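Local structure of probable intron-encoded endonuclease 1 (Wickerhamomyces canadensis, 6X1J) at residues Q168-K171 with K172-E176; Y118-N122 with H123-I127; I177-N180 with D181-K185. The protein acts as a LAGLIDADG homing endonuclease that binds its DNA recognition sequence and takes part in homing of the mitochondrial 21S rRNA gene intron. All blocks are in the same frame, centred on the assembly; numbering follows the deposited sequence. Where two conformers were deposited one is given.

Contact 1: residues Q168-K171 with K172-E176. With nucleotides of chain C.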
loop_
_atom_site.group_PDB
_atom_site.type_symbol
_atom_site.label_atom_id
_atom_site.label_comp_id
_atom_site.label_asym_id
_atom_site.label_seq_id
_atom_site.Cartn_x
_atom_site.Cartn_y
_atom_site.Cartn_z
ATOM N N GLN A 168 1.488 -2.512 13.191
ATOM C CA GLN A 168 1.155 -3.511 14.237
ATOM C C GLN A 168 1.459 -4.924 13.735
ATOM O O GLN A 168 1.936 -5.725 14.551
ATOM C CB GLN A 168 -0.293 -3.397 14.736
ATOM C CG GLN A 168 -0.517 -2.221 15.688
ATOM C CD GLN A 168 -0.818 -0.947 14.949
ATOM O OE1 GLN A 168 -0.357 -0.776 13.820
ATOM N NE2 GLN A 168 -1.645 -0.093 15.553
ATOM N N GLY A 169 1.209 -5.203 12.460
ATOM C CA GLY A 169 1.341 -6.545 11.861
ATOM C C GLY A 169 2.796 -7.006 11.733
ATOM O O GLY A 169 2.996 -8.162 11.388
ATOM N N PHE A 170 3.798 -6.151 11.938
ATOM C CA PHE A 170 5.225 -6.565 11.799
ATOM C C PHE A 170 5.812 -6.922 13.180
ATOM O O PHE A 170 5.199 -6.613 14.242
ATOM C CB PHE A 170 6.049 -5.479 11.095
ATOM C CG PHE A 170 5.670 -5.262 9.648
ATOM C CD1 PHE A 170 5.998 -6.200 8.692
ATOM C CD2 PHE A 170 4.940 -4.153 9.258
ATOM C CE1 PHE A 170 5.608 -6.027 7.371
ATOM C CE2 PHE A 170 4.559 -3.974 7.939
ATOM C CZ PHE A 170 4.895 -4.915 6.991
ATOM N N LYS A 171 6.992 -7.535 13.188
ATOM C CA LYS A 171 7.719 -7.870 14.444
ATOM C C LYS A 171 8.361 -6.597 15.005
ATOM O O LYS A 171 8.722 -5.675 14.217
ATOM C CB LYS A 171 8.796 -8.927 14.195
ATOM C CG LYS A 171 8.390 -10.195 13.450
ATOM C CD LYS A 171 7.513 -11.120 14.244
ATOM C CE LYS A 171 6.038 -10.864 14.006
ATOM N NZ LYS A 171 5.195 -11.596 14.982
ATOM N N LYS A 172 8.553 -6.550 16.327
ATOM C CA LYS A 172 9.233 -5.413 16.996
ATOM C C LYS A 172 10.568 -5.148 16.279
ATOM O O LYS A 172 10.868 -3.954 15.945
ATOM C CB LYS A 172 9.361 -5.728 18.490
ATOM C CG LYS A 172 9.904 -4.619 19.372
ATOM C CD LYS A 172 10.413 -5.117 20.731
ATOM C CE LYS A 172 10.809 -3.997 21.674
ATOM N NZ LYS A 172 11.637 -4.484 22.801
ATOM N N GLU A 173 11.326 -6.221 16.032
ATOM C CA GLU A 173 12.725 -6.172 15.536
ATOM C C GLU A 173 12.719 -5.667 14.088
ATOM O O GLU A 173 13.646 -4.915 13.716
ATOM C CB GLU A 173 13.361 -7.549 15.741
ATOM C CG GLU A 173 13.539 -7.912 17.217
ATOM C CD GLU A 173 12.278 -8.213 18.018
ATOM O OE1 GLU A 173 11.199 -8.434 17.403
ATOM O OE2 GLU A 173 12.371 -8.221 19.259
ATOM N N GLU A 174 11.667 -6.021 13.342
ATOM C CA GLU A 174 11.353 -5.508 11.971
ATOM C C GLU A 174 11.082 -3.991 12.010
ATOM O O GLU A 174 11.746 -3.219 11.269
ATOM C CB GLU A 174 10.173 -6.304 11.415
ATOM C CG GLU A 174 10.532 -7.706 10.960
ATOM C CD GLU A 174 9.408 -8.462 10.288
ATOM O OE1 GLU A 174 8.269 -8.405 10.808
ATOM O OE2 GLU A 174 9.652 -9.029 9.220
ATOM N N VAL A 175 10.217 -3.524 12.909
ATOM C CA VAL A 175 9.944 -2.061 13.026
ATOM C C VAL A 175 11.228 -1.335 13.434
ATOM O O VAL A 175 11.521 -0.248 12.830
ATOM C CB VAL A 175 8.740 -1.764 13.953
ATOM C CG1 VAL A 175 8.458 -0.287 14.055
ATOM C CG2 VAL A 175 7.486 -2.478 13.461
ATOM N N GLU A 176 12.022 -1.914 14.362
ATOM C CA GLU A 176 13.305 -1.277 14.788
ATOM C C GLU A 176 14.228 -1.127 13.574
ATOM O O GLU A 176 14.857 -0.069 13.455
ATOM C CB GLU A 176 14.032 -2.049 15.897
ATOM C CG GLU A 176 13.404 -1.941 17.262
ATOM C CD GLU A 176 13.728 -3.105 18.193
ATOM O OE1 GLU A 176 14.513 -3.967 17.801
ATOM O OE2 GLU A 176 13.182 -3.150 19.312
ATOM P P DT C 16 -2.499 -4.881 11.754
ATOM O OP1 DT C 16 -3.852 -5.332 11.491
ATOM O OP2 DT C 16 -1.484 -5.101 10.700
ATOM O "O5'" DT C 16 -2.290 -3.320 11.934
ATOM C "C5'" DT C 16 -3.251 -2.466 12.547
ATOM C "C4'" DT C 16 -4.285 -1.989 11.551
ATOM O "O4'" DT C 16 -5.575 -2.334 12.095
ATOM C "C3'" DT C 16 -4.330 -0.481 11.428
ATOM O "O3'" DT C 16 -5.031 -0.074 10.270
ATOM C "C2'" DT C 16 -5.173 -0.087 12.619
ATOM C "C1'" DT C 16 -6.201 -1.181 12.652
ATOM N N1 DT C 16 -6.698 -1.583 13.957
ATOM C C2 DT C 16 -8.057 -1.693 14.102
ATOM O O2 DT C 16 -8.851 -1.309 13.256
ATOM N N3 DT C 16 -8.461 -2.244 15.290
ATOM C C4 DT C 16 -7.654 -2.699 16.315
ATOM O O4 DT C 16 -8.163 -3.176 17.324
ATOM C C5 DT C 16 -6.235 -2.611 16.066
ATOM C C7 DT C 16 -5.281 -3.104 17.108
ATOM C C6 DT C 16 -5.833 -2.093 14.901
ATOM P P DA C 15 -5.067 -9.625 16.077
ATOM O OP1 DA C 15 -4.651 -10.927 15.559
ATOM O OP2 DA C 15 -5.155 -9.367 17.526
ATOM O "O5'" DA C 15 -4.064 -8.593 15.400
ATOM C "C5'" DA C 15 -3.780 -8.731 13.990
ATOM C "C4'" DA C 15 -3.663 -7.383 13.315
ATOM O "O4'" DA C 15 -4.961 -6.751 13.270
ATOM C "C3'" DA C 15 -2.747 -6.382 14.010
ATOM O "O3'" DA C 15 -1.954 -5.542 13.137
ATOM C "C2'" DA C 15 -3.705 -5.597 14.895
ATOM C "C1'" DA C 15 -4.995 -5.586 14.103
ATOM N N9 DA C 15 -6.219 -5.699 14.875
ATOM C C8 DA C 15 -6.468 -6.312 16.082
ATOM N N7 DA C 15 -7.740 -6.387 16.380
ATOM C C5 DA C 15 -8.374 -5.850 15.266
ATOM C C6 DA C 15 -9.731 -5.698 14.929
ATOM N N6 DA C 15 -10.732 -6.045 15.733
ATOM N N1 DA C 15 -10.025 -5.154 13.727
ATOM C C2 DA C 15 -9.016 -4.802 12.917
ATOM N N3 DA C 15 -7.701 -4.893 13.121
ATOM C C4 DA C 15 -7.447 -5.438 14.326
#
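The phenyl ring of Phe170 meets the carboxylate of Glu174 at its edge. Glu174 OE1 lies in the plane of the ring, 3.8 Å from Phe170 CD1, and the ring and carboxylate planes are turned 72° apart. This is the start of helix 172-186, with Lys171 at the N-cap. Glu174, three residues on, reaches back to the cap backbone. Lys171 N gives a nearly straight bond to Glu174 OE1, 2.8 Å long, on the anti lone pair of that oxygen. It is the bond that a capping box makes from its N3 residue; the reciprocal one has no side-chain acceptor at Lys171. The Glu174 chain is extended beyond CG (chi2 -175°), which brings the carboxylate back to Lys171 N. The other oxygen, OE2, is held by the backbone N of Ile127, so both oxygens have a backbone donor. Glu174 and Lys171 run side by side, and Lys171 CG packs 3.2 Å from Glu174 OE1. The first helical bond is Val175 N to Lys171 O at 2.9 Å. Val175 CG2 also packs against Phe170 CB, at 4.1 Å. Before the cap, the loop passes along the DNA backbone. Gly169 N stands 3.2 Å from OP2 of DT16 of chain C, and Gln168 CB is 3.1 Å from O3' of DA15 of chain C.

Contact 2: residues Y118-N122 with H123-I127. With nucleotides of chain B.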
loop_
_atom_site.group_PDB
_atom_site.type_symbol
_atom_site.label_atom_id
_atom_site.label_comp_id
_atom_site.label_asym_id
_atom_site.label_seq_id
_atom_site.Cartn_x
_atom_site.Cartn_y
_atom_site.Cartn_z
ATOM N N TYR A 118 10.053 -10.945 -2.368
ATOM C CA TYR A 118 10.842 -10.035 -1.515
ATOM C C TYR A 118 10.133 -9.814 -0.173
ATOM O O TYR A 118 10.843 -9.780 0.881
ATOM C CB TYR A 118 11.119 -8.742 -2.278
ATOM C CG TYR A 118 12.097 -7.858 -1.570
ATOM C CD1 TYR A 118 13.457 -8.089 -1.660
ATOM C CD2 TYR A 118 11.662 -6.828 -0.766
ATOM C CE1 TYR A 118 14.366 -7.309 -0.963
ATOM C CE2 TYR A 118 12.554 -6.029 -0.070
ATOM C CZ TYR A 118 13.911 -6.277 -0.163
ATOM O OH TYR A 118 14.785 -5.490 0.517
ATOM N N PHE A 119 8.799 -9.716 -0.190
ATOM C CA PHE A 119 7.955 -9.370 0.987
ATOM C C PHE A 119 7.368 -10.600 1.674
ATOM O O PHE A 119 7.168 -10.559 2.905
ATOM C CB PHE A 119 6.790 -8.458 0.592
ATOM C CG PHE A 119 7.193 -7.016 0.626
ATOM C CD1 PHE A 119 7.280 -6.357 1.839
ATOM C CD2 PHE A 119 7.563 -6.351 -0.530
ATOM C CE1 PHE A 119 7.720 -5.047 1.880
ATOM C CE2 PHE A 119 7.992 -5.037 -0.477
ATOM C CZ PHE A 119 8.054 -4.385 0.724
ATOM N N MET A 120 7.007 -11.622 0.913
ATOM C CA MET A 120 6.238 -12.743 1.520
ATOM C C MET A 120 7.157 -13.949 1.760
ATOM O O MET A 120 7.866 -14.358 0.835
ATOM C CB MET A 120 5.066 -13.160 0.632
ATOM C CG MET A 120 4.129 -12.028 0.301
ATOM S SD MET A 120 3.225 -11.411 1.778
ATOM C CE MET A 120 3.648 -9.699 1.522
ATOM N N GLU A 121 7.039 -14.544 2.933
ATOM C CA GLU A 121 7.853 -15.684 3.398
ATOM C C GLU A 121 6.982 -16.460 4.370
ATOM O O GLU A 121 6.708 -15.916 5.443
ATOM C CB GLU A 121 9.113 -15.127 4.067
ATOM C CG GLU A 121 10.181 -16.154 4.397
ATOM C CD GLU A 121 11.400 -15.537 5.066
ATOM O OE1 GLU A 121 12.423 -15.316 4.350
ATOM O OE2 GLU A 121 11.299 -15.246 6.295
ATOM N N ASN A 122 6.512 -17.641 3.973
ATOM C CA ASN A 122 5.626 -18.488 4.808
ATOM C C ASN A 122 4.254 -17.806 4.930
ATOM O O ASN A 122 3.601 -17.965 5.981
ATOM C CB ASN A 122 6.279 -18.727 6.169
ATOM C CG ASN A 122 6.264 -20.176 6.603
ATOM O OD1 ASN A 122 5.424 -20.967 6.175
ATOM N ND2 ASN A 122 7.187 -20.524 7.483
ATOM N N HIS A 123 3.837 -17.055 3.904
ATOM C CA HIS A 123 2.534 -16.327 3.841
ATOM C C HIS A 123 2.428 -15.229 4.917
ATOM O O HIS A 123 1.293 -14.868 5.262
ATOM C CB HIS A 123 1.361 -17.322 3.929
ATOM C CG HIS A 123 1.297 -18.257 2.769
ATOM N ND1 HIS A 123 1.769 -19.559 2.833
ATOM C CD2 HIS A 123 0.866 -18.071 1.504
ATOM C CE1 HIS A 123 1.610 -20.138 1.661
ATOM N NE2 HIS A 123 1.054 -19.248 0.832
ATOM N N LYS A 124 3.548 -14.713 5.437
ATOM C CA LYS A 124 3.577 -13.485 6.270
ATOM C C LYS A 124 4.366 -12.419 5.510
ATOM O O LYS A 124 5.344 -12.771 4.809
ATOM C CB LYS A 124 4.176 -13.766 7.650
ATOM C CG LYS A 124 3.354 -14.698 8.535
ATOM C CD LYS A 124 3.703 -14.640 10.024
ATOM C CE LYS A 124 4.768 -15.637 10.443
ATOM N NZ LYS A 124 6.064 -15.362 9.776
ATOM N N LYS A 125 3.930 -11.164 5.603
ATOM C CA LYS A 125 4.734 -9.995 5.172
ATOM C C LYS A 125 5.898 -9.886 6.147
ATOM O O LYS A 125 5.593 -9.865 7.344
ATOM C CB LYS A 125 3.967 -8.673 5.262
ATOM C CG LYS A 125 3.199 -8.281 4.027
ATOM C CD LYS A 125 2.152 -7.229 4.261
ATOM C CE LYS A 125 1.210 -7.097 3.098
ATOM N NZ LYS A 125 0.189 -6.073 3.384
ATOM N N ILE A 126 7.127 -9.726 5.638
ATOM C CA ILE A 126 8.349 -9.572 6.467
ATOM C C ILE A 126 9.128 -8.370 5.944
ATOM O O ILE A 126 8.864 -7.911 4.809
ATOM C CB ILE A 126 9.187 -10.875 6.540
ATOM C CG1 ILE A 126 9.614 -11.412 5.164
ATOM C CG2 ILE A 126 8.416 -11.928 7.324
ATOM C CD1 ILE A 126 10.885 -10.808 4.590
ATOM N N ILE A 127 9.968 -7.817 6.807
ATOM C CA ILE A 127 10.818 -6.638 6.496
ATOM C C ILE A 127 12.250 -7.125 6.266
ATOM O O ILE A 127 12.902 -7.569 7.212
ATOM C CB ILE A 127 10.763 -5.601 7.618
ATOM C CG1 ILE A 127 9.327 -5.094 7.838
ATOM C CG2 ILE A 127 11.746 -4.488 7.281
ATOM C CD1 ILE A 127 8.686 -4.441 6.600
ATOM P P DA B 16 -1.637 -9.534 4.531
ATOM O OP1 DA B 16 -0.440 -9.680 5.386
ATOM O OP2 DA B 16 -1.453 -9.473 3.078
ATOM O "O5'" DA B 16 -2.676 -10.670 4.953
ATOM C "C5'" DA B 16 -3.044 -11.643 3.958
ATOM C "C4'" DA B 16 -4.035 -12.659 4.480
ATOM O "O4'" DA B 16 -5.366 -12.101 4.435
ATOM C "C3'" DA B 16 -4.062 -13.899 3.593
ATOM O "O3'" DA B 16 -3.331 -14.905 4.296
ATOM C "C2'" DA B 16 -5.535 -14.224 3.425
ATOM C "C1'" DA B 16 -6.306 -13.063 4.031
ATOM N N9 DA B 16 -7.301 -12.393 3.195
ATOM C C8 DA B 16 -7.190 -11.296 2.374
ATOM N N7 DA B 16 -8.321 -10.939 1.810
ATOM C C5 DA B 16 -9.232 -11.878 2.278
ATOM C C6 DA B 16 -10.613 -12.047 2.072
ATOM N N6 DA B 16 -11.360 -11.249 1.300
ATOM N N1 DA B 16 -11.218 -13.067 2.714
ATOM C C2 DA B 16 -10.487 -13.854 3.508
ATOM N N3 DA B 16 -9.198 -13.783 3.799
ATOM C C4 DA B 16 -8.621 -12.765 3.144
ATOM P P DG B 17 -2.712 -16.165 3.544
ATOM O OP1 DG B 17 -1.710 -16.757 4.454
ATOM O OP2 DG B 17 -2.340 -15.770 2.177
ATOM O "O5'" DG B 17 -3.950 -17.160 3.375
ATOM C "C5'" DG B 17 -4.795 -17.579 4.460
ATOM C "C4'" DG B 17 -6.048 -18.219 3.906
ATOM O "O4'" DG B 17 -6.993 -17.248 3.357
ATOM C "C3'" DG B 17 -5.785 -19.235 2.788
ATOM O "O3'" DG B 17 -6.555 -20.431 2.966
ATOM C "C2'" DG B 17 -6.266 -18.522 1.539
ATOM C "C1'" DG B 17 -7.437 -17.739 2.094
ATOM N N9 DG B 17 -7.861 -16.624 1.256
ATOM C C8 DG B 17 -7.038 -15.716 0.639
ATOM N N7 DG B 17 -7.686 -14.853 -0.095
ATOM C C5 DG B 17 -9.014 -15.233 0.019
ATOM C C6 DG B 17 -10.177 -14.677 -0.567
ATOM O O6 DG B 17 -10.270 -13.704 -1.323
ATOM N N1 DG B 17 -11.321 -15.375 -0.193
ATOM C C2 DG B 17 -11.347 -16.463 0.646
ATOM N N2 DG B 17 -12.563 -16.991 0.888
ATOM N N3 DG B 17 -10.266 -16.988 1.207
ATOM C C4 DG B 17 -9.140 -16.333 0.841
#
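Met120 and Lys125 form the antiparallel, non-hydrogen-bonded pair of a short, weakly bonded beta hairpin, with CA atoms 4.8 Å apart. The hairpin follows directly on helix 113-119 and turns back through a type I' turn from Glu121 to Lys124. The two central residues, Asn122 and His123, both have positive phi, as this turn requires. Glu121 N bonds to Lys124 O at 3.1 Å. The return bond from Lys124 N to Glu121 O is weak. Beyond the Met120-Lys125 pair, Ile126 N bonds to Phe119 O at 2.9 Å and ties the residue after strand 124-125 to Phe119, at the end of the helix. Ile126 carries CG1 between its backbone N and carbonyl carbon (chi1 57°), the crowded position. This puts CG1 against Phe119 O at 3.4 Å and beside Glu121 CB. Its CD1 reaches on to Tyr118 O. Met120 and Lys125 lie alongside each other and point the same way. The Lys125 chain is extended, and NZ is bonded to the carbonyl oxygens of Ile44 and Val48. These bonds hold the ammonium next to the DNA backbone, with Lys125 CE 3.6 Å from OP2 of DA16 of chain B. The turn itself also faces the DNA: His123 sits beside the next phosphate, its CB 3.2 Å from OP1 of DG17 of chain B.

Contact 3: residues I177-N180 with D181-K185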
loop_
_atom_site.group_PDB
_atom_site.type_symbol
_atom_site.label_atom_id
_atom_site.label_comp_id
_atom_site.label_asym_id
_atom_site.label_seq_id
_atom_site.Cartn_x
_atom_site.Cartn_y
_atom_site.Cartn_z
ATOM N N ILE A 177 14.271 -2.105 12.668
ATOM C CA ILE A 177 15.031 -1.950 11.384
ATOM C C ILE A 177 14.484 -0.759 10.588
ATOM O O ILE A 177 15.314 0.125 10.185
ATOM C CB ILE A 177 15.063 -3.244 10.551
ATOM C CG1 ILE A 177 15.970 -4.296 11.202
ATOM C CG2 ILE A 177 15.532 -2.944 9.138
ATOM C CD1 ILE A 177 15.527 -5.713 10.980
ATOM N N LEU A 178 13.163 -0.706 10.367
ATOM C CA LEU A 178 12.535 0.383 9.546
ATOM C C LEU A 178 12.938 1.739 10.132
ATOM O O LEU A 178 13.459 2.627 9.361
ATOM C CB LEU A 178 11.012 0.222 9.552
ATOM C CG LEU A 178 10.466 -0.928 8.707
ATOM C CD1 LEU A 178 8.999 -1.214 9.029
ATOM C CD2 LEU A 178 10.634 -0.642 7.210
ATOM N N ILE A 179 12.778 1.871 11.466
ATOM C CA ILE A 179 12.996 3.162 12.170
ATOM C C ILE A 179 14.456 3.552 11.968
ATOM O O ILE A 179 14.702 4.699 11.569
ATOM C CB ILE A 179 12.635 3.076 13.662
ATOM C CG1 ILE A 179 11.124 2.968 13.893
ATOM C CG2 ILE A 179 13.237 4.267 14.374
ATOM C CD1 ILE A 179 10.781 2.409 15.234
ATOM N N ASN A 180 15.379 2.620 12.227
ATOM C CA ASN A 180 16.843 2.854 12.068
ATOM C C ASN A 180 17.164 3.345 10.643
ATOM O O ASN A 180 17.819 4.416 10.505
ATOM C CB ASN A 180 17.674 1.610 12.396
ATOM C CG ASN A 180 19.152 1.941 12.373
ATOM O OD1 ASN A 180 19.807 1.749 11.351
ATOM N ND2 ASN A 180 19.665 2.531 13.439
ATOM N N ASP A 181 16.681 2.637 9.622
ATOM C CA ASP A 181 17.048 2.900 8.198
ATOM C C ASP A 181 16.280 4.101 7.632
ATOM O O ASP A 181 16.893 4.923 6.864
ATOM C CB ASP A 181 16.866 1.627 7.384
ATOM C CG ASP A 181 17.772 0.520 7.888
ATOM O OD1 ASP A 181 18.761 0.868 8.524
ATOM O OD2 ASP A 181 17.441 -0.667 7.712
ATOM N N LEU A 182 15.007 4.272 8.038
ATOM C CA LEU A 182 14.252 5.487 7.652
ATOM C C LEU A 182 14.982 6.714 8.158
ATOM O O LEU A 182 15.075 7.647 7.376
ATOM C CB LEU A 182 12.832 5.463 8.211
ATOM C CG LEU A 182 11.862 4.549 7.464
ATOM C CD1 LEU A 182 10.580 4.393 8.270
ATOM C CD2 LEU A 182 11.585 5.088 6.059
ATOM N N ASN A 183 15.446 6.722 9.420
ATOM C CA ASN A 183 16.057 7.924 10.040
ATOM C C ASN A 183 17.377 8.273 9.319
ATOM O O ASN A 183 17.668 9.476 9.146
ATOM C CB ASN A 183 16.167 7.739 11.546
ATOM C CG ASN A 183 14.851 7.922 12.288
ATOM O OD1 ASN A 183 13.867 8.478 11.768
ATOM N ND2 ASN A 183 14.856 7.507 13.543
ATOM N N ILE A 184 18.130 7.273 8.845
ATOM C CA ILE A 184 19.375 7.501 8.053
ATOM C C ILE A 184 19.008 7.976 6.645
ATOM O O ILE A 184 19.572 8.993 6.205
ATOM C CB ILE A 184 20.256 6.238 8.052
ATOM C CG1 ILE A 184 20.899 6.068 9.432
ATOM C CG2 ILE A 184 21.297 6.276 6.927
ATOM C CD1 ILE A 184 21.036 4.636 9.870
ATOM N N LYS A 185 18.093 7.307 5.944
ATOM C CA LYS A 185 17.853 7.672 4.506
ATOM C C LYS A 185 17.120 9.016 4.325
ATOM O O LYS A 185 17.466 9.719 3.377
ATOM C CB LYS A 185 17.109 6.569 3.764
ATOM C CG LYS A 185 17.047 6.797 2.261
ATOM C CD LYS A 185 16.454 5.615 1.563
ATOM C CE LYS A 185 16.554 5.705 0.063
ATOM N NZ LYS A 185 16.013 4.440 -0.451
#
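Leu178 O accepts the shortest backbone bond here, from Leu182 N at 2.6 Å. The bond is nearly straight, with an angle of 164° at the hydrogen, and the donor lies almost along the C=O axis. The same oxygen is crowded by the side chain of its partner: Leu182 CB and CG both lie 3.1 Å from it. The adjoining residues repeat the pattern. Asp181 N bonds to Ile177 O at 2.9 Å. Asn183 N bonds to Ile179 O at 3.0 Å. The bond from Ile184 N to Asn180 O is weak. These are successive i to i+4 bonds of helix 172-186 in this LAGLIDADG endonuclease, a mixed alpha-beta fold in which the helix packs beside an antiparallel sheet. One face is apolar. Leu178 and Leu182 lie one turn apart and both pack on Trp144 of helix 138-148, while Leu178 and Ile179 also touch Ile201 in the sheet. On another side Asp181 lies next to Ile177, both side chains pointing the same way. CG of Asp181 is anti to its carbonyl carbon (chi1 -62°), which folds the carboxylate back toward the preceding turn, with OD2 3.3 Å from Ile177 CG2. Asp181 also packs on Val132. With an alanine here, Ile177 CG2 would probably lose the carboxylate oxygen packed beside it, leaving a gap along this side of the helix. Asn183 OD1 accepts the backbone N of Cys190, joining the helix to the loop before strand 191-195. Asn183 runs beside Ile179, pointing the same way. Its CG lies 3.3 Å from Ile179 O, and its ND2 is 3.7 Å from Ile179 CG2.

Contacts 1 and 3 follow each other on helix 172-186, with centres 13 Å apart. Contact 2 comes from an earlier part of the chain and touches both. Glu174 OE2 of contact 1 is hydrogen-bonded to Ile127 N of contact 2, at 2.7 Å. Phe170 CE1 packs on Ile127 CD1 at 3.5 Å, and Ile127 CG2 reaches Leu178 CD2 of contact 3 at 4.0 Å. Contacts 1 and 2 approach different DNA chains, C and B. The side chains of Phe170 and Lys125 each lie about 5 Å from a bound potassium ion. The two potassium sites involve Gly46 with Asp148 and Asp47 with Asp147. Contact 3 is about 11 Å from the DNA at its nearest atom.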